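Local coordinates for stage III sporulation protein AF (Bacillus subtilis, PDB 6DCS) that is a membrane component of a sporulation-essential channel, its C-terminal part, represented here, carrying a ring-building motif that probably helps to assemble the channel, at residues Thr80-Ala83 and Tyr84-Glu88; Ala95-Ile98 and Gln99-Leu102. One frame throughout, in Å; residues are numbered along the deposited sequence.

Interaction 1 (Thr80-Ala83 and Tyr84-Glu88); sequences TDHA and YVTKE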
ATOM      1  N   THR A  80       4.171 -16.560 -25.377  1.00 65.52           N
ATOM      2  CA  THR A  80       3.055 -16.514 -26.299  1.00 64.71           C
ATOM      3  C   THR A  80       2.314 -15.224 -26.038  1.00 59.76           C
ATOM      4  O   THR A  80       2.472 -14.619 -24.973  1.00 62.59           O
ATOM      5  CB  THR A  80       2.135 -17.708 -26.073  1.00 59.01           C
ATOM      6  OG1 THR A  80       1.983 -17.884 -24.663  1.00 55.99           O
ATOM      7  CG2 THR A  80       2.726 -18.954 -26.697  1.00 61.46           C
ATOM      8  N   ASP A  81       1.499 -14.784 -26.999  1.00 57.94           N
ATOM      9  CA  ASP A  81       0.743 -13.580 -26.702  1.00 55.18           C
ATOM     10  C   ASP A  81      -0.176 -13.853 -25.531  1.00 58.46           C
ATOM     11  O   ASP A  81      -0.329 -13.027 -24.621  1.00 58.96           O
ATOM     12  CB  ASP A  81      -0.020 -13.083 -27.929  1.00 63.34           C
ATOM     13  CG  ASP A  81       0.915 -12.604 -29.036  1.00 75.04           C
ATOM     14  OD1 ASP A  81       1.874 -13.327 -29.372  1.00 79.55           O
ATOM     15  OD2 ASP A  81       0.769 -11.466 -29.566  1.00 73.62           O
ATOM     16  N   HIS A  82      -0.787 -15.038 -25.531  1.00 59.58           N
ATOM     17  CA  HIS A  82      -1.756 -15.378 -24.500  1.00 52.43           C
ATOM     18  C   HIS A  82      -1.116 -15.480 -23.118  1.00 49.12           C
ATOM     19  O   HIS A  82      -1.707 -15.041 -22.129  1.00 50.13           O
ATOM     20  CB  HIS A  82      -2.461 -16.687 -24.862  1.00 55.04           C
ATOM     21  CG  HIS A  82      -2.843 -17.478 -23.688  1.00 54.57           C
ATOM     22  ND1 HIS A  82      -1.987 -18.384 -23.098  1.00 52.23           N
ATOM     23  CD2 HIS A  82      -3.958 -17.425 -22.925  1.00 51.40           C
ATOM     24  CE1 HIS A  82      -2.589 -18.881 -22.033  1.00 53.13           C
ATOM     25  NE2 HIS A  82      -3.785 -18.324 -21.913  1.00 48.97           N
ATOM     26  N   ALA A  83       0.073 -16.078 -23.014  1.00 50.41           N
ATOM     27  CA  ALA A  83       0.751 -16.131 -21.713  1.00 52.09           C
ATOM     28  C   ALA A  83       0.916 -14.745 -21.128  1.00 50.53           C
ATOM     29  O   ALA A  83       0.759 -14.540 -19.919  1.00 45.46           O
ATOM     30  CB  ALA A  83       2.137 -16.768 -21.838  1.00 51.39           C
ATOM     31  N   TYR A  84       1.226 -13.785 -21.996  1.00 56.31           N
ATOM     32  CA  TYR A  84       1.669 -12.458 -21.593  1.00 56.85           C
ATOM     33  C   TYR A  84       0.512 -11.642 -21.033  1.00 52.95           C
ATOM     34  O   TYR A  84       0.611 -11.075 -19.941  1.00 55.96           O
ATOM     35  CB  TYR A  84       2.319 -11.820 -22.825  1.00 57.91           C
ATOM     36  CG  TYR A  84       2.810 -10.400 -22.792  1.00 62.60           C
ATOM     37  CD1 TYR A  84       4.064 -10.080 -22.289  1.00 64.54           C
ATOM     38  CD2 TYR A  84       2.041  -9.379 -23.344  1.00 64.65           C
ATOM     39  CE1 TYR A  84       4.537  -8.767 -22.302  1.00 61.96           C
ATOM     40  CE2 TYR A  84       2.506  -8.060 -23.366  1.00 68.96           C
ATOM     41  CZ  TYR A  84       3.758  -7.763 -22.841  1.00 68.89           C
ATOM     42  OH  TYR A  84       4.214  -6.450 -22.858  1.00 73.08           O
ATOM     43  N   VAL A  85      -0.595 -11.587 -21.753  1.00 50.35           N
ATOM     44  CA  VAL A  85      -1.722 -10.801 -21.279  1.00 58.16           C
ATOM     45  C   VAL A  85      -2.329 -11.415 -20.013  1.00 56.31           C
ATOM     46  O   VAL A  85      -2.718 -10.694 -19.085  1.00 58.33           O
ATOM     47  CB  VAL A  85      -2.754 -10.647 -22.418  1.00 58.61           C
ATOM     48  CG1 VAL A  85      -3.077 -12.009 -23.034  1.00 61.87           C
ATOM     49  CG2 VAL A  85      -4.029  -9.947 -21.925  1.00 59.31           C
ATOM     50  N   THR A  86      -2.418 -12.745 -19.937  1.00 55.46           N
ATOM     51  CA  THR A  86      -3.018 -13.349 -18.741  1.00 58.38           C
ATOM     52  C   THR A  86      -2.092 -13.241 -17.531  1.00 55.59           C
ATOM     53  O   THR A  86      -2.565 -13.013 -16.411  1.00 54.95           O
ATOM     54  CB  THR A  86      -3.431 -14.813 -18.984  1.00 50.10           C
ATOM     55  OG1 THR A  86      -2.311 -15.599 -19.405  1.00 50.55           O
ATOM     56  CG2 THR A  86      -4.528 -14.914 -20.030  1.00 44.73           C
ATOM     57  N   LYS A  87      -0.775 -13.384 -17.735  1.00 53.76           N
ATOM     58  CA  LYS A  87       0.172 -13.098 -16.659  1.00 52.97           C
ATOM     59  C   LYS A  87      -0.059 -11.700 -16.082  1.00 61.22           C
ATOM     60  O   LYS A  87      -0.061 -11.515 -14.855  1.00 61.50           O
ATOM     61  CB  LYS A  87       1.601 -13.237 -17.177  1.00 58.13           C
ATOM     62  CG  LYS A  87       2.594 -13.904 -16.258  1.00 61.95           C
ATOM     63  CD  LYS A  87       3.931 -14.065 -16.995  1.00 69.67           C
ATOM     64  CE  LYS A  87       4.246 -15.536 -17.301  1.00 71.09           C
ATOM     65  NZ  LYS A  87       5.659 -15.785 -17.712  1.00 68.44           N
ATOM     66  N   GLU A  88      -0.296 -10.710 -16.948  1.00 55.47           N
ATOM     67  CA  GLU A  88      -0.571  -9.359 -16.467  1.00 57.62           C
ATOM     68  C   GLU A  88      -1.942  -9.280 -15.804  1.00 61.90           C
ATOM     69  O   GLU A  88      -2.099  -8.634 -14.760  1.00 59.97           O
ATOM     70  CB  GLU A  88      -0.461  -8.359 -17.627  1.00 66.95           C
ATOM     71  CG  GLU A  88      -0.791  -6.881 -17.286  1.00 70.57           C
ATOM     72  CD  GLU A  88       0.246  -6.206 -16.396  1.00 74.36           C
ATOM     73  OE1 GLU A  88      -0.050  -5.108 -15.858  1.00 77.65           O
ATOM     74  OE2 GLU A  88       1.346  -6.781 -16.228  1.00 72.95           O
TER
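The His82 imidazole has the Thr86 hydroxyl over one face, OG1 standing about 4.0 Å above the ring plane and offset toward the rim. The side chains cross at a slant, and Thr86 CG2 comes to 3.9 Å from His82 CD2. The Tyr84 phenol takes little part: its CG is anti to the backbone N (chi1 176°), which carries the ring outward from the preceding turn and leaves mainly CB beside the carbonyls of Thr80 and Asp81.

The opening turns of a helix illustrate how side chains supplement main-chain bonding. Thr80 is the N-cap, and its OG1 accepts from Ala83 N at 3.1 Å, capping an amide that has no preceding helical carbonyl to use. Four residues after His82, Thr86 adds a side-chain bond of its own. With chi1 at 57° its hydroxyl folds back over the helix and OG1 donates to His82 O at 2.8 Å, while Thr86 N gives the same oxygen a longer bond of 3.3 Å. The two donors arrive from opposite faces of the carbonyl plane, so this oxygen is gripped twice. Val85 N to Asp81 O and Lys87 N to Ala83 O continue the regular pattern, whereas Tyr84 N makes merely weak bonds to Thr80 O and Asp81 O. Lys87 NZ also forms a long, weak ion pair with Asp79, just before the cap.

The contact, centred about 25 Å from the centre of the chain, is the largely exposed N-terminal end of helix 81-106, preceding the part that packs on strand 55-63.

Interaction 2 (Ala95-Ile98 and Gln99-Leu102); sequences AKQI and QTQL
Ile98 brings CG2 to Leu102 by holding that branch anti to its backbone N, CG1 taking the place anti to the carbonyl carbon (chi1 -58°), while Leu102 sets CG anti to its own carbonyl carbon, which lays CD1 back along the preceding turn. The side chains run alongside each other in the same direction, and CG2 of Ile98 touches CD1 of Leu102 at 3.7 Å. This is the i to i+4 spacing by which a helix builds an apolar stripe.

Main-chain bonds fix the spacing, such as Leu102 N to Ile98 O at 3.0 Å. On the exposed flank, the Thr100 hydroxyl turns back toward the preceding turn, where OG1 lies close to the carbonyl oxygens of both Lys96 and Gln97. Gln99, extended and buried, lies beside Lys96, but its NE2 is hydrogen-bonded to Ile113 O. Replacing Leu102 by the much smaller alanine would remove CG and both methyls, and is likely to leave a gap beside Ile98 CG2 and against Val60.

The stripe faces strand 55-63, Ile98 resting on Met62 and Leu102 on Val60, while Gln99 ties the same helix to the start of strand 113-116.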
ATOM      1  N   ALA A  95      -3.142  -7.144  -7.310  1.00 65.10           N
ATOM      2  CA  ALA A  95      -3.052  -5.784  -6.783  1.00 65.96           C
ATOM      3  C   ALA A  95      -4.411  -5.285  -6.301  1.00 62.21           C
ATOM      4  O   ALA A  95      -4.547  -4.817  -5.160  1.00 57.86           O
ATOM      5  CB  ALA A  95      -2.481  -4.840  -7.848  1.00 61.49           C
ATOM      6  N   LYS A  96      -5.435  -5.417  -7.147  1.00 56.26           N
ATOM      7  CA  LYS A  96      -6.755  -4.937  -6.782  1.00 57.71           C
ATOM      8  C   LYS A  96      -7.312  -5.691  -5.569  1.00 63.04           C
ATOM      9  O   LYS A  96      -8.187  -5.178  -4.866  1.00 62.72           O
ATOM     10  CB  LYS A  96      -7.684  -5.064  -7.988  1.00 54.83           C
ATOM     11  CG  LYS A  96      -8.877  -4.142  -7.960  1.00 61.23           C
ATOM     12  CD  LYS A  96      -9.384  -3.898  -9.388  1.00 72.52           C
ATOM     13  CE  LYS A  96      -8.986  -2.506  -9.950  1.00 75.34           C
ATOM     14  NZ  LYS A  96      -8.780  -2.633 -11.426  1.00 60.18           N
ATOM     15  N   GLN A  97      -6.832  -6.895  -5.286  1.00 61.09           N
ATOM     16  CA  GLN A  97      -7.412  -7.591  -4.138  1.00 60.11           C
ATOM     17  C   GLN A  97      -6.844  -7.107  -2.815  1.00 54.62           C
ATOM     18  O   GLN A  97      -7.610  -6.940  -1.859  1.00 55.15           O
ATOM     19  CB  GLN A  97      -7.230  -9.103  -4.250  1.00 64.47           C
ATOM     20  CG  GLN A  97      -7.964  -9.892  -3.135  1.00 70.41           C
ATOM     21  CD  GLN A  97      -7.120 -11.021  -2.516  1.00 72.47           C
ATOM     22  OE1 GLN A  97      -5.880 -11.017  -2.589  1.00 73.24           O
ATOM     23  NE2 GLN A  97      -7.804 -12.027  -1.960  1.00 69.31           N
ATOM     24  N   ILE A  98      -5.529  -6.893  -2.724  1.00 54.47           N
ATOM     25  CA  ILE A  98      -4.965  -6.181  -1.572  1.00 57.38           C
ATOM     26  C   ILE A  98      -5.650  -4.824  -1.366  1.00 48.30           C
ATOM     27  O   ILE A  98      -5.924  -4.429  -0.232  1.00 46.05           O
ATOM     28  CB  ILE A  98      -3.451  -6.003  -1.734  1.00 56.78           C
ATOM     29  CG1 ILE A  98      -2.799  -7.362  -1.901  1.00 63.18           C
ATOM     30  CG2 ILE A  98      -2.884  -5.306  -0.519  1.00 52.74           C
ATOM     31  CD1 ILE A  98      -1.543  -7.279  -2.754  1.00 70.72           C
ATOM     32  N   GLN A  99      -5.935  -4.094  -2.445  1.00 45.87           N
ATOM     33  CA  GLN A  99      -6.704  -2.858  -2.309  1.00 48.58           C
ATOM     34  C   GLN A  99      -8.033  -3.025  -1.569  1.00 52.09           C
ATOM     35  O   GLN A  99      -8.306  -2.338  -0.575  1.00 49.59           O
ATOM     36  CB  GLN A  99      -7.008  -2.250  -3.678  1.00 55.14           C
ATOM     37  CG  GLN A  99      -7.522  -0.822  -3.552  1.00 59.68           C
ATOM     38  CD  GLN A  99      -8.057  -0.230  -4.841  1.00 63.13           C
ATOM     39  OE1 GLN A  99      -8.985  -0.790  -5.451  1.00 73.56           O
ATOM     40  NE2 GLN A  99      -7.505   0.916  -5.247  1.00 55.43           N
ATOM     41  N   THR A 100      -8.893  -3.903  -2.085  1.00 53.31           N
ATOM     42  CA  THR A 100     -10.175  -4.177  -1.452  1.00 51.17           C
ATOM     43  C   THR A 100     -10.004  -4.720  -0.026  1.00 50.19           C
ATOM     44  O   THR A 100     -10.713  -4.313   0.900  1.00 46.41           O
ATOM     45  CB  THR A 100     -10.916  -5.162  -2.336  1.00 52.28           C
ATOM     46  OG1 THR A 100      -9.978  -6.181  -2.670  1.00 61.27           O
ATOM     47  CG2 THR A 100     -11.362  -4.524  -3.622  1.00 55.07           C
ATOM     48  N   GLN A 101      -9.065  -5.642   0.169  1.00 46.97           N
ATOM     49  CA  GLN A 101      -8.829  -6.165   1.506  1.00 44.22           C
ATOM     50  C   GLN A 101      -8.571  -5.033   2.486  1.00 47.24           C
ATOM     51  O   GLN A 101      -9.171  -4.983   3.568  1.00 48.06           O
ATOM     52  CB  GLN A 101      -7.651  -7.139   1.492  1.00 51.25           C
ATOM     53  CG  GLN A 101      -7.995  -8.594   1.768  1.00 49.95           C
ATOM     54  CD  GLN A 101      -6.752  -9.461   2.033  1.00 56.15           C
ATOM     55  OE1 GLN A 101      -6.107  -9.962   1.097  1.00 50.28           O
ATOM     56  NE2 GLN A 101      -6.427  -9.653   3.315  1.00 59.44           N
ATOM     57  N   LEU A 102      -7.693  -4.093   2.124  1.00 44.14           N
ATOM     58  CA  LEU A 102      -7.390  -3.013   3.052  1.00 42.36           C
ATOM     59  C   LEU A 102      -8.562  -2.044   3.163  1.00 43.22           C
ATOM     60  O   LEU A 102      -8.878  -1.554   4.255  1.00 40.27           O
ATOM     61  CB  LEU A 102      -6.120  -2.304   2.617  1.00 42.91           C
ATOM     62  CG  LEU A 102      -4.849  -3.131   2.486  1.00 44.83           C
ATOM     63  CD1 LEU A 102      -3.863  -2.395   1.543  1.00 48.07           C
ATOM     64  CD2 LEU A 102      -4.243  -3.348   3.835  1.00 43.17           C
TER

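In the fold
Interactions 1 and 2 follow one another along helix 81-106, their centres 22 Å apart and their nearest atoms about 8 Å apart, without touching. Together they illustrate how one long helix can serve two environments: residues 80-88 begin it at the surface, far from the centre of the chain, and residues 95-102 lie near that centre, against the sheet. The helix links strand 55-63 to strand 113-116, which run parallel and adjacent, making a beta-alpha-beta crossover. With helix 11-30 and strand 37-45 this completes the alpha-beta-beta-alpha-beta order of a ring-building motif. Interaction 2 therefore belongs to the domain core, and interaction 1 to its projecting periphery.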